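Local coordinates for mariner Mos1 transposase (Drosophila mauritiana, PDB 4MDB), which moves the Mos1 transposon by a cut-and-paste mechanism, its RNase H-fold catalytic domain, the part modelled here, binding two divalent metal ions, at residues Leu160-Tyr165 with Arg204-Leu209; Arg11-Cys16 with Lys215-Asp220; Arg98-Leu103 with Ala136-Asp141; Asn105-Leu110 with Leu146-Leu151. The protein carries 1 engineered substitution. All blocks are in the same frame, centred on the assembly; numbering follows the deposited sequence. Where two conformers were deposited one is given.

In the fold
From the N terminus, helix 6-25 meets the end of helix 209-218 in contact 2, closing a loop of 198 residues that holds the other three contacts. Next, helix 96-113 packs on helix 137-146 through contact 3, then further along on the residues before strand 149-150 through contact 4. These two alternate along the chain, so they cross; they touch where Leu103 meets Trp148 and Leu146. Contact 3 ties the two helices to each other, and contact 4 ties helix 96-113 to the turn leading into edge strand 149-150. Contact 1 opens only afterwards, joining the start of helix 162-175, which carries a metal ligand, to helix 199-207; its Leu160 reaches Cys16 of contact 2.

Contact 1 of 4, residues Leu160-Tyr165 with Arg204-Leu209; sequences LAPSDY and RGIHKL. With MG (magnesium ion), chain C; RLT (N-(4-fluorobenzyl)-5-hydroxy-1-methyl-2-(1-methyl-1-{[(5-methyl-1,3,4-oxadiazol-2-yl)carbonyl]amino}ethyl)-6-oxo-1,6-di hydropyrimidine-4-carboxamide), chain B.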
# COMPACT_ATOMS: atom_id res chain seq x y z
N LEU A 160 4.63 -9.08 2.24
CA LEU A 160 4.86 -8.88 0.80
C LEU A 160 4.25 -7.51 0.35
O LEU A 160 4.33 -7.13 -0.82
CB LEU A 160 4.33 -9.98 -0.05
CG LEU A 160 4.88 -11.37 0.28
CD1 LEU A 160 4.17 -12.35 -0.64
CD2 LEU A 160 6.40 -11.33 0.12
N ALA A 161 3.64 -6.79 1.29
CA ALA A 161 3.02 -5.47 1.03
C ALA A 161 3.91 -4.36 1.58
O ALA A 161 4.11 -4.23 2.79
CB ALA A 161 1.67 -5.42 1.72
N PRO A 162 4.49 -3.52 0.71
CA PRO A 162 5.41 -2.48 1.23
C PRO A 162 4.77 -1.55 2.30
O PRO A 162 5.49 -1.12 3.22
CB PRO A 162 5.85 -1.72 -0.01
CG PRO A 162 5.77 -2.74 -1.13
CD PRO A 162 4.56 -3.57 -0.75
N SER A 163 3.49 -1.26 2.21
CA SER A 163 2.85 -0.44 3.22
C SER A 163 2.94 -1.07 4.59
O SER A 163 3.15 -0.33 5.58
CB SER A 163 1.40 -0.14 2.90
OG SER A 163 1.22 0.54 1.63
N ASP A 164 2.84 -2.41 4.63
CA ASP A 164 2.95 -3.11 5.93
C ASP A 164 4.39 -3.36 6.37
O ASP A 164 4.75 -2.97 7.49
CB ASP A 164 2.13 -4.40 5.83
CG ASP A 164 0.63 -4.09 5.88
OD1 ASP A 164 0.22 -3.23 6.72
OD2 ASP A 164 -0.15 -4.63 5.12
N TYR A 165 5.21 -3.98 5.56
CA TYR A 165 6.56 -4.30 6.06
C TYR A 165 7.55 -3.16 6.13
O TYR A 165 8.53 -3.26 6.89
CB TYR A 165 7.17 -5.42 5.21
CG TYR A 165 7.57 -5.08 3.75
CD1 TYR A 165 8.65 -4.26 3.46
CD2 TYR A 165 6.87 -5.60 2.67
CE1 TYR A 165 9.01 -3.95 2.18
CE2 TYR A 165 7.24 -5.33 1.39
CZ TYR A 165 8.30 -4.49 1.11
OH TYR A 165 8.75 -4.15 -0.18
N ARG A 204 13.78 2.64 -0.83
CA ARG A 204 14.16 1.36 -0.22
C ARG A 204 12.95 0.44 0.02
O ARG A 204 12.98 -0.78 -0.23
CB ARG A 204 14.98 1.58 1.05
CG ARG A 204 16.41 2.07 0.80
CD ARG A 204 17.23 2.04 2.11
NE ARG A 204 16.80 3.10 2.99
CZ ARG A 204 17.36 4.31 3.05
NH1 ARG A 204 18.43 4.61 2.30
NH2 ARG A 204 16.86 5.23 3.89
N GLY A 205 11.86 1.00 0.52
CA GLY A 205 10.72 0.20 0.83
C GLY A 205 10.15 -0.53 -0.37
O GLY A 205 9.79 -1.70 -0.30
N ILE A 206 10.14 0.14 -1.51
CA ILE A 206 9.64 -0.44 -2.74
C ILE A 206 10.69 -1.42 -3.29
O ILE A 206 10.36 -2.52 -3.77
CB ILE A 206 9.37 0.65 -3.81
CG1 ILE A 206 8.20 1.62 -3.39
CG2 ILE A 206 9.04 0.10 -5.19
CD1 ILE A 206 6.86 0.95 -3.16
N HIS A 207 11.96 -1.03 -3.28
CA HIS A 207 13.00 -1.91 -3.88
C HIS A 207 13.43 -3.11 -3.00
O HIS A 207 14.21 -3.96 -3.46
CB HIS A 207 14.15 -1.00 -4.38
CG HIS A 207 13.75 -0.20 -5.59
ND1 HIS A 207 14.10 -0.55 -6.87
CD2 HIS A 207 12.98 0.91 -5.71
CE1 HIS A 207 13.59 0.31 -7.72
NE2 HIS A 207 12.90 1.20 -7.04
N LYS A 208 12.88 -3.25 -1.82
CA LYS A 208 12.95 -4.44 -1.02
C LYS A 208 12.11 -5.59 -1.63
O LYS A 208 12.20 -6.69 -1.14
CB LYS A 208 12.43 -4.15 0.42
CG LYS A 208 13.47 -3.83 1.51
CD LYS A 208 12.74 -3.14 2.65
CE LYS A 208 13.50 -2.94 3.96
NZ LYS A 208 12.54 -2.44 5.01
N LEU A 209 11.24 -5.29 -2.59
CA LEU A 209 10.24 -6.31 -3.06
C LEU A 209 10.93 -7.59 -3.58
O LEU A 209 10.59 -8.69 -3.19
CB LEU A 209 9.21 -5.78 -4.06
CG LEU A 209 8.07 -4.96 -3.45
CD1 LEU A 209 7.31 -4.14 -4.50
CD2 LEU A 209 7.09 -5.92 -2.74
MG MG C . -1.78 -3.55 6.28
CAA RLT B . -7.16 -12.75 3.64
CAB RLT B . -1.57 -7.09 9.20
CAC RLT B . -2.77 -9.89 8.91
CAD RLT B . -4.50 -8.32 10.36
OAE RLT B . -5.98 -5.50 4.94
OAF RLT B . -4.20 -10.23 6.28
OAG RLT B . -1.59 -5.21 7.58
OAH RLT B . -3.41 -4.65 5.71
FAI RLT B . -8.34 -11.41 1.61
CAJ RLT B . -7.26 -9.48 2.51
CAK RLT B . -9.34 -10.22 3.44
CAL RLT B . -7.23 -8.42 3.45
CAM RLT B . -9.31 -9.17 4.37
CAN RLT B . -8.27 -7.15 5.42
NAO RLT B . -8.20 -12.03 5.97
NAP RLT B . -7.59 -11.29 7.02
NAQ RLT B . -4.88 -7.71 7.35
NAR RLT B . -6.97 -7.23 6.10
NAS RLT B . -5.19 -9.81 8.36
OAT RLT B . -6.11 -11.51 5.32
CAU RLT B . -5.93 -6.44 5.69
CAV RLT B . -5.15 -10.28 7.08
CAW RLT B . -7.26 -12.13 5.00
CAX RLT B . -8.32 -10.39 2.51
CAY RLT B . -8.27 -8.25 4.39
CAZ RLT B . -3.68 -5.68 6.52
CBA RLT B . -6.35 -10.99 6.57
CBB RLT B . -4.78 -6.63 6.48
CBC RLT B . -3.89 -7.96 8.24
CBD RLT B . -2.60 -5.96 7.44
NBE RLT B . -2.77 -7.06 8.30
CBF RLT B . -4.13 -9.25 9.17
O HOH W 1 -2.61 -2.38 7.74
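With chi1 at 70°, Tyr165 sets CG between its own backbone N and carbonyl carbon, and that rotation swings the ring back over Pro162 and carries OH across to helix 199-207. There OH donates to Gly205 O at 2.7 Å, with a C=O...donor angle of 174°, so the hydroxyl lies almost straight off the end of the carbonyl. One ring face lies against Pro162 CA within the same segment, while Gly205 O and Leu209 CD2 come at the edge. Leu209, its CG turned beside the backbone N (chi1 -78°), crosses the tyrosine at about a right angle and brings CG to 3.4 Å from Tyr165 OH. Its CD2 also meets Pro162 CG at 3.8 Å. The extended Lys208 runs past the ring in the opposite direction, CD 3.8 Å from Tyr165 CE1, and its amine bonds to His166; Arg212 adds a cation-pi contact to the ring. One residue before the tyrosine, Asp164 holds magnesium with both carboxylate oxygens, OD1 at 2.1 Å and OD2 at 2.3 Å. Raltegravir's OAG and OAH, a water and Asp36 complete that ion's shell. The contact thus borders the helix start that carries the third aspartate of the DDD metal site of an RNase H-fold recombinase.

Contact 2 of 4, residues Arg11-Cys16 with Lys215-Asp220; sequences RRKNTC and KCVASD
Lys13 runs fully extended beside Asp220 and joins its NZ to Asp220 OD1 at 3.1 Å, the salt bridge of this contact. The ammonium meets that oxygen on its anti side, 25° out of the carboxylate plane. On the way, Lys13 CD packs 3.8 Å from Asp220 CA, so the aliphatic part of the lysine lies along the turn that ends helix 209-218. All three of Arg12's side-chain nitrogens have partners: NH1 the carboxylate of Asp159, NE Gly221 O and NH2 Lys222 O. These bonds hold the guanidinium while Cys216 SG sits over one of its faces, 3.8 Å from Arg12 NH2. Deeper in, the contact is apolar: Cys16 SG lies 3.5 Å from Cys216 CB, and Cys16 CB touches Val217 CG2 at 3.7 Å. Within the first helix, Arg11 O takes two donors from opposite faces of its plane, Thr15 N and Thr15 OG1, the hydroxyl at 2.8 Å. At the far end Asp220 N bonds back to Val217 O at 2.9 Å. With its positive phi, Asp220 ends helix 209-218 in a Schellman motif, and the salt bridge ties this C-terminal turn to the N-terminal helix of the catalytic domain.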
# COMPACT_ATOMS: atom_id res chain seq x y z
N ARG A 11 -0.55 -20.13 -2.97
CA ARG A 11 -0.88 -18.83 -3.64
C ARG A 11 0.29 -17.84 -3.46
O ARG A 11 0.77 -17.20 -4.46
CB ARG A 11 -2.16 -18.23 -3.10
CG ARG A 11 -2.58 -16.93 -3.86
CD ARG A 11 -4.09 -16.88 -4.05
NE ARG A 11 -4.62 -15.55 -4.46
CZ ARG A 11 -5.34 -14.72 -3.70
NH1 ARG A 11 -5.63 -14.99 -2.42
NH2 ARG A 11 -5.75 -13.57 -4.23
N ARG A 12 0.83 -17.80 -2.25
CA ARG A 12 2.01 -16.92 -1.95
C ARG A 12 3.17 -17.32 -2.82
O ARG A 12 3.77 -16.51 -3.51
CB ARG A 12 2.46 -16.94 -0.49
CG ARG A 12 1.56 -16.15 0.46
CD ARG A 12 1.67 -16.52 1.90
NE ARG A 12 3.04 -16.40 2.35
CZ ARG A 12 3.62 -15.29 2.79
NH1 ARG A 12 2.94 -14.12 2.76
NH2 ARG A 12 4.88 -15.29 3.14
N LYS A 13 3.50 -18.64 -2.86
CA LYS A 13 4.69 -19.03 -3.63
C LYS A 13 4.50 -18.77 -5.08
O LYS A 13 5.40 -18.24 -5.76
CB LYS A 13 5.07 -20.54 -3.39
CG LYS A 13 6.37 -20.93 -3.93
CD LYS A 13 6.52 -22.45 -3.90
CE LYS A 13 7.91 -22.75 -4.33
NZ LYS A 13 8.14 -24.21 -4.62
N ASN A 14 3.33 -19.10 -5.58
CA ASN A 14 3.04 -18.98 -7.01
C ASN A 14 3.07 -17.48 -7.45
O ASN A 14 3.66 -17.14 -8.49
CB ASN A 14 1.67 -19.54 -7.35
CG ASN A 14 1.66 -21.07 -7.33
OD1 ASN A 14 2.74 -21.71 -7.29
ND2 ASN A 14 0.46 -21.67 -7.39
N THR A 15 2.47 -16.66 -6.60
CA THR A 15 2.42 -15.15 -6.86
C THR A 15 3.84 -14.61 -6.88
O THR A 15 4.23 -13.89 -7.84
CB THR A 15 1.56 -14.46 -5.86
OG1 THR A 15 0.21 -14.99 -6.03
CG2 THR A 15 1.54 -12.92 -6.09
N CYS A 16 4.64 -14.95 -5.87
CA CYS A 16 6.04 -14.50 -5.86
C CYS A 16 6.87 -14.99 -7.07
O CYS A 16 7.72 -14.29 -7.57
CB CYS A 16 6.73 -14.86 -4.57
SG CYS A 16 6.00 -13.98 -3.17
N LYS A 215 12.73 -14.64 -0.99
CA LYS A 215 12.62 -15.33 0.31
C LYS A 215 11.35 -16.16 0.39
O LYS A 215 11.36 -17.28 0.94
CB LYS A 215 12.71 -14.35 1.45
CG LYS A 215 14.12 -13.83 1.67
CD LYS A 215 14.14 -12.97 2.90
CE LYS A 215 15.52 -12.45 3.19
NZ LYS A 215 15.34 -11.49 4.31
N CYS A 216 10.25 -15.60 -0.10
CA CYS A 216 9.00 -16.32 -0.12
C CYS A 216 9.07 -17.56 -0.94
O CYS A 216 8.62 -18.60 -0.48
CB CYS A 216 7.87 -15.39 -0.60
SG CYS A 216 6.24 -16.15 -0.31
N VAL A 217 9.70 -17.47 -2.11
CA VAL A 217 9.85 -18.63 -2.98
C VAL A 217 10.76 -19.65 -2.22
O VAL A 217 10.44 -20.84 -2.13
CB VAL A 217 10.40 -18.25 -4.35
CG1 VAL A 217 10.82 -19.49 -5.13
CG2 VAL A 217 9.31 -17.48 -5.14
N ALA A 218 11.81 -19.16 -1.57
CA ALA A 218 12.71 -20.10 -0.88
C ALA A 218 12.07 -20.77 0.33
O ALA A 218 12.47 -21.87 0.68
CB ALA A 218 14.02 -19.44 -0.51
N SER A 219 11.10 -20.13 0.97
CA SER A 219 10.29 -20.57 2.02
C SER A 219 9.13 -21.54 1.61
O SER A 219 8.24 -21.93 2.38
CB SER A 219 9.74 -19.46 2.86
OG SER A 219 10.77 -18.81 3.44
N ASP A 220 9.06 -21.70 0.30
CA ASP A 220 7.91 -22.39 -0.35
C ASP A 220 6.56 -21.79 0.01
O ASP A 220 5.56 -22.49 0.14
CB ASP A 220 7.91 -23.91 0.01
CG ASP A 220 9.09 -24.65 -0.59
OD1 ASP A 220 9.34 -24.45 -1.79
OD2 ASP A 220 9.73 -25.47 0.14

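Contact 3 of 4, residues Arg98-Leu103 with Ala136-Asp141; sequences RYQQQL and ARAVRD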
# COMPACT_ATOMS: atom_id res chain seq x y z
N ARG A 98 -16.57 4.43 -0.95
CA ARG A 98 -15.49 5.25 -0.45
C ARG A 98 -14.21 4.90 -1.15
O ARG A 98 -13.45 5.82 -1.46
CB ARG A 98 -15.29 5.10 1.03
CG ARG A 98 -14.28 6.16 1.50
CD ARG A 98 -14.15 6.19 3.01
NE ARG A 98 -15.46 6.41 3.62
CZ ARG A 98 -15.99 7.60 3.83
NH1 ARG A 98 -15.31 8.73 3.54
NH2 ARG A 98 -17.20 7.67 4.38
N TYR A 99 -13.97 3.62 -1.38
CA TYR A 99 -12.67 3.22 -1.99
C TYR A 99 -12.64 3.73 -3.45
O TYR A 99 -11.58 4.18 -3.93
CB TYR A 99 -12.41 1.72 -1.94
CG TYR A 99 -10.97 1.38 -2.19
CD1 TYR A 99 -10.01 1.78 -1.37
CD2 TYR A 99 -10.61 0.58 -3.25
CE1 TYR A 99 -8.67 1.43 -1.60
CE2 TYR A 99 -9.28 0.26 -3.50
CZ TYR A 99 -8.34 0.67 -2.62
OH TYR A 99 -6.99 0.31 -2.80
N GLN A 100 -13.78 3.64 -4.14
CA GLN A 100 -13.87 4.10 -5.52
C GLN A 100 -13.53 5.56 -5.59
O GLN A 100 -12.72 5.97 -6.42
CB GLN A 100 -15.29 3.82 -6.04
CG GLN A 100 -15.70 4.39 -7.37
CD GLN A 100 -16.98 3.69 -7.79
OE1 GLN A 100 -17.98 3.67 -7.05
NE2 GLN A 100 -16.92 3.03 -8.90
N GLN A 101 -14.10 6.36 -4.69
CA GLN A 101 -13.81 7.78 -4.64
C GLN A 101 -12.35 8.11 -4.26
O GLN A 101 -11.75 9.02 -4.80
CB GLN A 101 -14.79 8.49 -3.70
CG GLN A 101 -14.79 9.96 -3.92
CD GLN A 101 -15.05 10.31 -5.42
OE1 GLN A 101 -15.99 9.80 -6.07
NE2 GLN A 101 -14.17 11.12 -5.98
N GLN A 102 -11.79 7.32 -3.35
CA GLN A 102 -10.41 7.43 -3.06
C GLN A 102 -9.50 7.22 -4.29
O GLN A 102 -8.52 7.93 -4.40
CB GLN A 102 -10.07 6.45 -1.95
CG GLN A 102 -10.61 6.95 -0.58
CD GLN A 102 -10.29 5.99 0.52
OE1 GLN A 102 -10.18 4.78 0.29
NE2 GLN A 102 -10.14 6.49 1.74
N LEU A 103 -9.77 6.20 -5.06
CA LEU A 103 -8.95 5.91 -6.23
C LEU A 103 -9.02 7.06 -7.20
O LEU A 103 -8.02 7.44 -7.79
CB LEU A 103 -9.33 4.62 -6.90
CG LEU A 103 -9.18 3.30 -6.12
CD1 LEU A 103 -9.70 2.18 -6.94
CD2 LEU A 103 -7.72 3.08 -5.81
N ALA A 136 -14.34 -5.15 -5.04
CA ALA A 136 -15.79 -5.04 -5.37
C ALA A 136 -16.00 -4.62 -6.80
O ALA A 136 -15.13 -4.00 -7.39
CB ALA A 136 -16.50 -4.04 -4.49
N ARG A 137 -17.21 -4.83 -7.34
CA ARG A 137 -17.42 -4.68 -8.81
C ARG A 137 -17.14 -3.28 -9.29
O ARG A 137 -16.50 -3.10 -10.33
CB ARG A 137 -18.87 -5.09 -9.23
CG ARG A 137 -19.16 -5.08 -10.75
CD ARG A 137 -20.64 -4.80 -11.12
NE ARG A 137 -20.91 -3.35 -11.08
CZ ARG A 137 -21.51 -2.68 -10.08
NH1 ARG A 137 -21.99 -3.30 -9.01
NH2 ARG A 137 -21.64 -1.36 -10.16
N ALA A 138 -17.65 -2.30 -8.58
CA ALA A 138 -17.50 -0.90 -8.93
C ALA A 138 -16.04 -0.45 -8.86
O ALA A 138 -15.63 0.38 -9.64
CB ALA A 138 -18.33 -0.00 -8.04
N VAL A 139 -15.28 -0.98 -7.91
CA VAL A 139 -13.88 -0.62 -7.78
C VAL A 139 -13.11 -1.26 -8.92
O VAL A 139 -12.15 -0.65 -9.49
CB VAL A 139 -13.34 -1.09 -6.42
CG1 VAL A 139 -11.80 -1.10 -6.40
CG2 VAL A 139 -13.84 -0.17 -5.33
N ARG A 140 -13.46 -2.51 -9.26
CA ARG A 140 -12.75 -3.23 -10.34
C ARG A 140 -12.97 -2.44 -11.64
O ARG A 140 -12.03 -2.22 -12.39
CB ARG A 140 -13.17 -4.69 -10.49
CG ARG A 140 -12.59 -5.58 -9.39
CD ARG A 140 -12.90 -7.03 -9.72
NE ARG A 140 -12.55 -7.95 -8.66
CZ ARG A 140 -11.72 -8.98 -8.79
NH1 ARG A 140 -11.11 -9.21 -9.95
NH2 ARG A 140 -11.48 -9.78 -7.75
N ASP A 141 -14.18 -1.95 -11.79
CA ASP A 141 -14.53 -1.10 -12.99
C ASP A 141 -13.70 0.18 -13.01
O ASP A 141 -13.12 0.59 -14.05
CB ASP A 141 -16.03 -0.74 -12.95
CG ASP A 141 -16.94 -1.93 -13.32
OD1 ASP A 141 -16.38 -3.03 -13.60
OD2 ASP A 141 -18.20 -1.79 -13.29
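Segments 98-103 and 137-141 of two helices of the RNase H-fold catalytic domain run nearly parallel, their axes 13° apart in direction and 9.1 Å apart at closest approach, and Tyr99, Gln100 and Leu103 of one receive Val139 and Ala138 of the other. Val139 is the wedge: its CG1 sits at the edge of the Tyr99 ring, near the ring plane and 3.8 Å from Tyr99 CD2, and also meets Leu103 CD1 at 3.9 Å. Its second branch, CG2, turns to the helix backbone, 4.0 Å from Gln100 N. Tyr99 comes across Val139 at about a right angle, its CG opposite the backbone N (chi1 -163°), while Leu103 CG, from within the same helix, lies over the rim of one ring face. Both helices flank the central mixed sheet: Tyr99 and Leu103 also rest on Phe126 of strand 125-127, and the tyrosine's OH bonds to His128, one residue before the metal ligand Asp129. The Tyr99 side chain lies about 7 Å from that of Asp129. At the outer margin Gln100 stretches over to Ala138, its NE2 3.5 Å from Ala138 CB. The same amide lies 3.0 Å from Ala138 O, but at a poor angle for bonding; it donates instead to Thr142 OG1, whose hydroxyl is also bonded to Ala138 O.

Contact 4 of 4, residues Asn105-Leu110 with Leu146-Leu151; sequences NLNRAL and LNWEVL
Asn107 reaches from helix 96-113 into the corner between Leu146 and Trp148, and each of its side-chain atoms finds something there. CB lies 3.7 Å from Leu146 CD2 and about as far from Trp148 CZ2. With chi1 at 179°, CG stands opposite the backbone N and leads away from the helix, coming to 3.5 Å from Leu146 CD2; the two side chains slide past each other in opposite directions. At the tip the two ends of the amide have different partners. OD1 stays beside Leu146 CD2 and takes a weak hydrogen bond from Gln111 one turn on. ND2 arrives at the edge of the indole, near its plane and 3.6 Å from Trp148 CZ2, with the amide and ring planes 55° apart. A water completes the corner: it lies in the ring plane and accepts from Trp148 NE1 at 3.0 Å, and more weakly from Asn107 ND2.

The benzo end of the indole is packed by two leucines of the same helix. Leu106 brings CG to 3.9 Å from Trp148 CH2, and Leu110 places CD2 3.7 Å from Trp148 CZ2. From the tryptophan's own segment, Leu146 CD1 lies over the rim of one ring face. Phe126 of strand 125-127 meets the ring too, its plane inclined at about 50°. The indole thus lies between helix 96-113 and Phe126 of the sheet, just ahead of strand 149-150. Chemically the contact is mixed: the leucines hold the carbon part of the indole in an apolar setting, while its buried N-H is satisfied through the water.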
# COMPACT_ATOMS: atom_id res chain seq x y z
N ASN A 105 -9.65 10.27 -6.45
CA ASN A 105 -8.88 11.34 -5.89
C ASN A 105 -7.37 11.09 -5.96
O ASN A 105 -6.61 11.96 -6.19
CB ASN A 105 -9.30 11.53 -4.45
CG ASN A 105 -10.75 11.95 -4.34
OD1 ASN A 105 -11.28 12.43 -5.31
ND2 ASN A 105 -11.39 11.78 -3.19
N LEU A 106 -6.97 9.84 -5.76
CA LEU A 106 -5.58 9.46 -5.83
C LEU A 106 -5.06 9.74 -7.24
O LEU A 106 -3.95 10.19 -7.38
CB LEU A 106 -5.40 7.93 -5.50
CG LEU A 106 -4.04 7.26 -5.90
CD1 LEU A 106 -2.86 7.85 -5.23
CD2 LEU A 106 -4.04 5.76 -5.44
N ASN A 107 -5.85 9.44 -8.26
CA ASN A 107 -5.46 9.65 -9.65
C ASN A 107 -5.23 11.17 -9.85
O ASN A 107 -4.30 11.55 -10.55
CB ASN A 107 -6.55 9.12 -10.59
CG ASN A 107 -6.22 9.31 -12.03
OD1 ASN A 107 -6.96 10.01 -12.81
ND2 ASN A 107 -5.15 8.80 -12.40
N ARG A 108 -6.07 12.00 -9.27
CA ARG A 108 -5.85 13.45 -9.37
C ARG A 108 -4.51 13.87 -8.76
O ARG A 108 -3.74 14.60 -9.39
CB ARG A 108 -7.01 14.20 -8.73
CG ARG A 108 -8.36 14.07 -9.41
CD ARG A 108 -9.04 15.42 -9.14
NE ARG A 108 -10.41 15.50 -9.59
CZ ARG A 108 -11.07 16.65 -9.78
NH1 ARG A 108 -10.47 17.83 -9.58
NH2 ARG A 108 -12.34 16.61 -10.18
N ALA A 109 -4.18 13.35 -7.56
CA ALA A 109 -2.93 13.58 -6.93
C ALA A 109 -1.74 13.11 -7.76
O ALA A 109 -0.74 13.80 -7.89
CB ALA A 109 -2.91 12.94 -5.56
N LEU A 110 -1.86 11.93 -8.37
CA LEU A 110 -0.81 11.33 -9.17
C LEU A 110 -0.53 12.24 -10.41
O LEU A 110 0.64 12.48 -10.73
CB LEU A 110 -1.32 10.01 -9.70
CG LEU A 110 -0.50 8.78 -9.92
CD1 LEU A 110 0.71 8.63 -9.02
CD2 LEU A 110 -1.48 7.64 -9.57
N LEU A 146 -9.37 3.67 -15.08
CA LEU A 146 -8.07 4.30 -14.83
C LEU A 146 -6.96 3.59 -15.63
O LEU A 146 -6.01 4.21 -16.03
CB LEU A 146 -7.74 4.23 -13.34
CG LEU A 146 -8.61 5.11 -12.41
CD1 LEU A 146 -8.42 4.72 -10.95
CD2 LEU A 146 -8.19 6.54 -12.67
N ASN A 147 -7.17 2.32 -15.85
CA ASN A 147 -6.29 1.42 -16.59
C ASN A 147 -4.92 1.31 -15.97
O ASN A 147 -3.88 1.33 -16.61
CB ASN A 147 -6.23 1.76 -18.05
CG ASN A 147 -6.02 0.50 -18.88
OD1 ASN A 147 -4.97 0.27 -19.41
ND2 ASN A 147 -6.95 -0.34 -18.86
N TRP A 148 -4.94 1.15 -14.67
CA TRP A 148 -3.79 0.73 -13.91
C TRP A 148 -3.71 -0.76 -13.97
O TRP A 148 -4.73 -1.46 -13.86
CB TRP A 148 -3.94 1.21 -12.48
CG TRP A 148 -4.04 2.75 -12.31
CD1 TRP A 148 -3.81 3.75 -13.29
CD2 TRP A 148 -4.37 3.46 -11.12
NE1 TRP A 148 -3.99 4.95 -12.76
CE2 TRP A 148 -4.34 4.84 -11.43
CE3 TRP A 148 -4.68 3.07 -9.81
CZ2 TRP A 148 -4.58 5.83 -10.49
CZ3 TRP A 148 -4.96 4.11 -8.85
CH2 TRP A 148 -4.92 5.45 -9.22
N GLU A 149 -2.50 -1.23 -14.08
CA GLU A 149 -2.27 -2.66 -13.99
C GLU A 149 -2.32 -3.09 -12.53
O GLU A 149 -1.51 -2.62 -11.73
CB GLU A 149 -0.90 -2.95 -14.59
CG GLU A 149 -0.78 -4.44 -14.70
CD GLU A 149 0.58 -4.94 -15.07
OE1 GLU A 149 0.72 -6.21 -14.90
OE2 GLU A 149 1.46 -4.13 -15.46
N VAL A 150 -3.21 -4.02 -12.20
CA VAL A 150 -3.37 -4.48 -10.84
C VAL A 150 -2.49 -5.72 -10.62
O VAL A 150 -2.61 -6.76 -11.29
CB VAL A 150 -4.83 -4.73 -10.51
CG1 VAL A 150 -4.98 -5.25 -9.09
CG2 VAL A 150 -5.59 -3.45 -10.69
N LEU A 151 -1.53 -5.58 -9.73
CA LEU A 151 -0.60 -6.64 -9.43
C LEU A 151 -1.28 -7.69 -8.57
O LEU A 151 -2.09 -7.39 -7.74
CB LEU A 151 0.62 -5.98 -8.73
CG LEU A 151 2.01 -6.31 -9.16
CD1 LEU A 151 2.35 -6.27 -10.65
CD2 LEU A 151 3.04 -5.61 -8.31
O HOH W 2 -3.81 7.53 -14.26